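Side-chain contacts in gram-positive cocci surface proteins LPxTG domain-containing protein (Streptococcus pneumoniae, PDB 3NZ3), which is a cell-wall-anchored surface protein of the pneumococcus whose mucin-binding domain, the part described here, probably mediates adhesion to host mucins: residues H27-D30 against Q35-K38; S75-I78 against K82-D85. One frame throughout, in Å; residues are numbered along the deposited sequence.

Contact 1 of 2, residues H27-D30 against Q35-K38; sequences HYVD and QNVK
The carbonyl O of Gln35 receives the backbone N of Asp30 at 2.8 Å, in the carbonyl plane and nearly straight, and also takes a CA-H...O contact from Val29. Asn36 forms a non-hydrogen-bonded antiparallel pair with Val29. Asn36 ND2 lies 3.9 Å from Val29 CG1 and gives a hydrogen bond to a water that also accepts from Tyr28 N and donates to Lys38 O, linking the three where the chain turns a corner at Lys38. Asn36 OD1 is hydrogen-bonded to a triethylene glycol, probably from the crystallisation liquor. Val37 N donates a hydrogen bond to Tyr28 O (2.8 Å), approaching 31° out of the plane of that carbonyl. The two methyls of Val37 lie side by side along segment 27-30: CG2 against the Tyr28 carbonyl, CG1 near Asp30 N and CB. The Lys38 side chain passes over one face of the Tyr28 ring. Lys38 CB meets Tyr28 CB at 3.6 Å, and a bend at chi3 (67°) in an otherwise extended chain keeps the tail over the ring. Lys38 CE stands 3.9 Å above the centroid of the Tyr28 ring, almost on the normal, as a CH-pi contact, and Lys38 NZ, 4.2 Å from that centroid, makes a cation-pi contact over the same face. A second water bridges NZ and Tyr28 OH. Asp30 points its carboxylate away, to Tyr81 and to the backbone N atoms of Val32 and Thr33. The hairpin closes the end of strand 14-30, which is hydrogen-bonded on its other edge to strand 101-107, while the loop residue Ile78 packs against Val37 and Lys38.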
loop_
_atom_site.group_PDB
_atom_site.type_symbol
_atom_site.label_atom_id
_atom_site.label_comp_id
_atom_site.label_asym_id
_atom_site.label_seq_id
_atom_site.Cartn_x
_atom_site.Cartn_y
_atom_site.Cartn_z
ATOM N N HIS A 27 -6.851 7.226 2.602
ATOM C CA HIS A 27 -7.524 8.168 3.496
ATOM C C HIS A 27 -8.925 8.441 2.974
ATOM O O HIS A 27 -9.163 8.401 1.760
ATOM C CB HIS A 27 -6.787 9.504 3.576
ATOM C CG HIS A 27 -5.350 9.397 3.980
ATOM N ND1 HIS A 27 -4.956 9.074 5.261
ATOM C CD2 HIS A 27 -4.211 9.605 3.275
ATOM C CE1 HIS A 27 -3.636 9.077 5.326
ATOM N NE2 HIS A 27 -3.160 9.397 4.135
ATOM N N TYR A 28 -9.836 8.741 3.896
ATOM C CA TYR A 28 -11.230 9.046 3.563
ATOM C C TYR A 28 -11.584 10.373 4.217
ATOM O O TYR A 28 -11.633 10.466 5.447
ATOM C CB TYR A 28 -12.158 7.940 4.071
ATOM C CG TYR A 28 -11.849 6.577 3.491
ATOM C CD1 TYR A 28 -10.937 5.724 4.111
ATOM C CD2 TYR A 28 -12.459 6.149 2.316
ATOM C CE1 TYR A 28 -10.642 4.463 3.572
ATOM C CE2 TYR A 28 -12.178 4.898 1.769
ATOM C CZ TYR A 28 -11.262 4.062 2.403
ATOM O OH TYR A 28 -10.984 2.824 1.866
ATOM N N VAL A 29 -11.813 11.401 3.398
ATOM C CA VAL A 29 -12.017 12.752 3.923
ATOM C C VAL A 29 -13.269 13.445 3.380
ATOM O O VAL A 29 -13.810 13.076 2.334
ATOM C CB VAL A 29 -10.779 13.678 3.698
ATOM C CG1 VAL A 29 -9.493 13.055 4.267
ATOM C CG2 VAL A 29 -10.598 14.020 2.220
ATOM N N ASP A 30 -13.721 14.457 4.113
ATOM C CA ASP A 30 -14.735 15.371 3.613
ATOM C C ASP A 30 -14.100 16.223 2.508
ATOM O O ASP A 30 -13.050 16.840 2.717
ATOM C CB ASP A 30 -15.243 16.245 4.763
ATOM C CG ASP A 30 -16.402 17.139 4.365
ATOM O OD1 ASP A 30 -16.239 17.972 3.455
ATOM O OD2 ASP A 30 -17.476 17.020 4.986
ATOM N N GLN A 35 -11.701 16.873 6.897
ATOM C CA GLN A 35 -11.801 16.047 8.102
ATOM C C GLN A 35 -11.884 14.580 7.678
ATOM O O GLN A 35 -12.545 14.260 6.690
ATOM C CB GLN A 35 -13.056 16.439 8.889
ATOM C CG GLN A 35 -12.994 16.164 10.387
ATOM C CD GLN A 35 -12.044 17.099 11.124
ATOM O OE1 GLN A 35 -11.240 16.651 11.924
ATOM N NE2 GLN A 35 -12.136 18.405 10.852
ATOM N N ASN A 36 -11.196 13.692 8.397
ATOM C CA ASN A 36 -11.282 12.264 8.098
ATOM C C ASN A 36 -12.638 11.710 8.517
ATOM O O ASN A 36 -13.055 11.874 9.666
ATOM C CB ASN A 36 -10.134 11.477 8.744
ATOM C CG ASN A 36 -8.775 11.885 8.202
ATOM O OD1 ASN A 36 -8.244 12.928 8.570
ATOM N ND2 ASN A 36 -8.204 11.064 7.322
ATOM N N VAL A 37 -13.328 11.073 7.574
ATOM C CA VAL A 37 -14.699 10.607 7.796
ATOM C C VAL A 37 -14.790 9.095 8.016
ATOM O O VAL A 37 -15.865 8.568 8.352
ATOM C CB VAL A 37 -15.648 11.065 6.662
ATOM C CG1 VAL A 37 -15.798 12.584 6.691
ATOM C CG2 VAL A 37 -15.139 10.602 5.301
ATOM N N LYS A 38 -13.659 8.418 7.813
ATOM C CA LYS A 38 -13.496 6.984 8.045
ATOM C C LYS A 38 -12.061 6.741 8.500
ATOM O O LYS A 38 -11.180 7.573 8.258
ATOM C CB LYS A 38 -13.732 6.191 6.755
ATOM C CG LYS A 38 -15.158 5.773 6.473
ATOM C CD LYS A 38 -15.280 5.156 5.069
ATOM C CE LYS A 38 -14.545 3.825 4.969
ATOM N NZ LYS A 38 -15.004 2.994 3.821
HETATM O O HOH W 1 -9.088 8.310 6.646
HETATM O O HOH W 2 -12.410 1.390 3.428
#

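Contact 2 of 2, residues S75-I78 against K82-D85; sequences SGKI and KDPD
Both segments belong to the irregular loop that joins strand 68-74 to strand 88-94, the two strands of the small antiparallel sheet, and they face each other across it without a direct hydrogen bond. Ser75 CB packs against Pro84 CG at 3.9 Å, so one corner of the pyrrolidine ring makes the apolar contact, with Ser75 O 4.0 Å from the same carbon. The hydroxyl of Ser75 is engaged with the carbonyl O of Ile86, which leaves its methylene to meet the proline. Tyr107 of strand 101-107 touches Ser75, Ile78 and Pro84, and its OH is hydrogen-bonded to Gly76 O. Further along, the Lys77 side chain crosses Asp83, folded at chi2 (-74°) and again at chi4 (-56°). Lys77 CD and CE each lie 3.4 Å from Asp83 OD1, whereas Lys77 NZ is turned away, 4.8 Å from it. Beside these residues a water accepts from Ile78 N at 2.9 Å and donates to Lys82 O at 2.8 Å, joining the two backbones. Lys77 and Asp83 form no salt bridge, since the methylenes do the touching, and any attraction between their charges at this exposed site is probably weak. The two segments are joined by one bridging water, the Ser75-Pro84 contact and the Lys77 methylenes against Asp83, consistent with a lightly joined surface loop.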
loop_
_atom_site.group_PDB
_atom_site.type_symbol
_atom_site.label_atom_id
_atom_site.label_comp_id
_atom_site.label_asym_id
_atom_site.label_seq_id
_atom_site.Cartn_x
_atom_site.Cartn_y
_atom_site.Cartn_z
ATOM N N SER A 75 -14.912 1.692 -1.193
ATOM C CA SER A 75 -15.201 2.843 -0.340
ATOM C C SER A 75 -16.656 2.764 0.105
ATOM O O SER A 75 -17.567 2.871 -0.715
ATOM C CB SER A 75 -14.955 4.158 -1.089
ATOM O OG SER A 75 -13.691 4.180 -1.734
ATOM N N GLY A 76 -16.877 2.575 1.401
ATOM C CA GLY A 76 -18.241 2.403 1.923
ATOM C C GLY A 76 -19.063 3.679 1.863
ATOM O O GLY A 76 -18.509 4.774 1.747
ATOM N N LYS A 77 -20.387 3.535 1.923
ATOM C CA LYS A 77 -21.283 4.689 2.002
ATOM C C LYS A 77 -21.229 5.247 3.419
ATOM O O LYS A 77 -21.067 4.497 4.386
ATOM C CB LYS A 77 -22.733 4.307 1.662
ATOM C CG LYS A 77 -22.932 3.524 0.372
ATOM C CD LYS A 77 -22.764 4.390 -0.867
ATOM C CE LYS A 77 -23.271 3.664 -2.106
ATOM N NZ LYS A 77 -22.615 2.333 -2.297
ATOM N N ILE A 78 -21.352 6.565 3.536
ATOM C CA ILE A 78 -21.409 7.223 4.840
ATOM C C ILE A 78 -22.665 8.083 4.908
ATOM O O ILE A 78 -22.944 8.860 3.992
ATOM C CB ILE A 78 -20.162 8.096 5.102
ATOM C CG1 ILE A 78 -18.882 7.283 4.872
ATOM C CG2 ILE A 78 -20.188 8.673 6.525
ATOM C CD1 ILE A 78 -17.627 8.112 4.897
ATOM N N LYS A 82 -22.922 12.278 0.032
ATOM C CA LYS A 82 -23.115 11.734 -1.313
ATOM C C LYS A 82 -22.196 10.521 -1.492
ATOM O O LYS A 82 -21.372 10.230 -0.617
ATOM C CB LYS A 82 -22.767 12.789 -2.366
ATOM C CG LYS A 82 -23.566 14.098 -2.287
ATOM C CD LYS A 82 -22.954 15.103 -3.253
ATOM C CE LYS A 82 -23.634 16.457 -3.206
ATOM N NZ LYS A 82 -23.175 17.302 -4.350
ATOM N N ASP A 83 -22.336 9.817 -2.617
ATOM C CA ASP A 83 -21.439 8.708 -2.948
ATOM C C ASP A 83 -20.022 9.247 -3.117
ATOM O O ASP A 83 -19.846 10.343 -3.652
ATOM C CB ASP A 83 -21.870 8.020 -4.250
ATOM C CG ASP A 83 -23.167 7.237 -4.112
ATOM O OD1 ASP A 83 -23.622 6.968 -2.974
ATOM O OD2 ASP A 83 -23.726 6.877 -5.167
ATOM N N PRO A 84 -19.006 8.479 -2.672
ATOM C CA PRO A 84 -17.613 8.934 -2.787
ATOM C C PRO A 84 -17.175 9.166 -4.234
ATOM O O PRO A 84 -17.718 8.534 -5.146
ATOM C CB PRO A 84 -16.813 7.773 -2.181
ATOM C CG PRO A 84 -17.721 6.593 -2.242
ATOM C CD PRO A 84 -19.095 7.145 -2.048
ATOM N N ASP A 85 -16.203 10.058 -4.441
ATOM C CA ASP A 85 -15.653 10.295 -5.782
ATOM C C ASP A 85 -14.977 9.044 -6.372
ATOM O O ASP A 85 -14.979 8.835 -7.592
ATOM C CB ASP A 85 -14.709 11.521 -5.807
ATOM C CG ASP A 85 -13.446 11.344 -4.961
ATOM O OD1 ASP A 85 -13.353 10.404 -4.136
ATOM O OD2 ASP A 85 -12.525 12.174 -5.125
HETATM O O HOH W 3 -21.605 7.977 0.980
#

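Overall arrangement
Contact 1 comes first along the chain and closes before contact 2 opens; their centres are 11 Å apart, about 18 and 21 Å respectively from the centre of this elongated domain and on the same side of it. Contact 1 pairs the end of strand 14-30, in the four-stranded mixed sheet, with the short strand 36-37, whereas contact 2 lies in the loop linking the strands of the two-stranded sheet. The two meet directly: Val37 CG2 is 3.5 Å from Ile78 CD1, and Lys38 NZ is 3.1 Å from Gly76 N. Strand 101-107 adjoins both. Together they pack the turns of the two sheets against each other at one end of the mucin-binding domain.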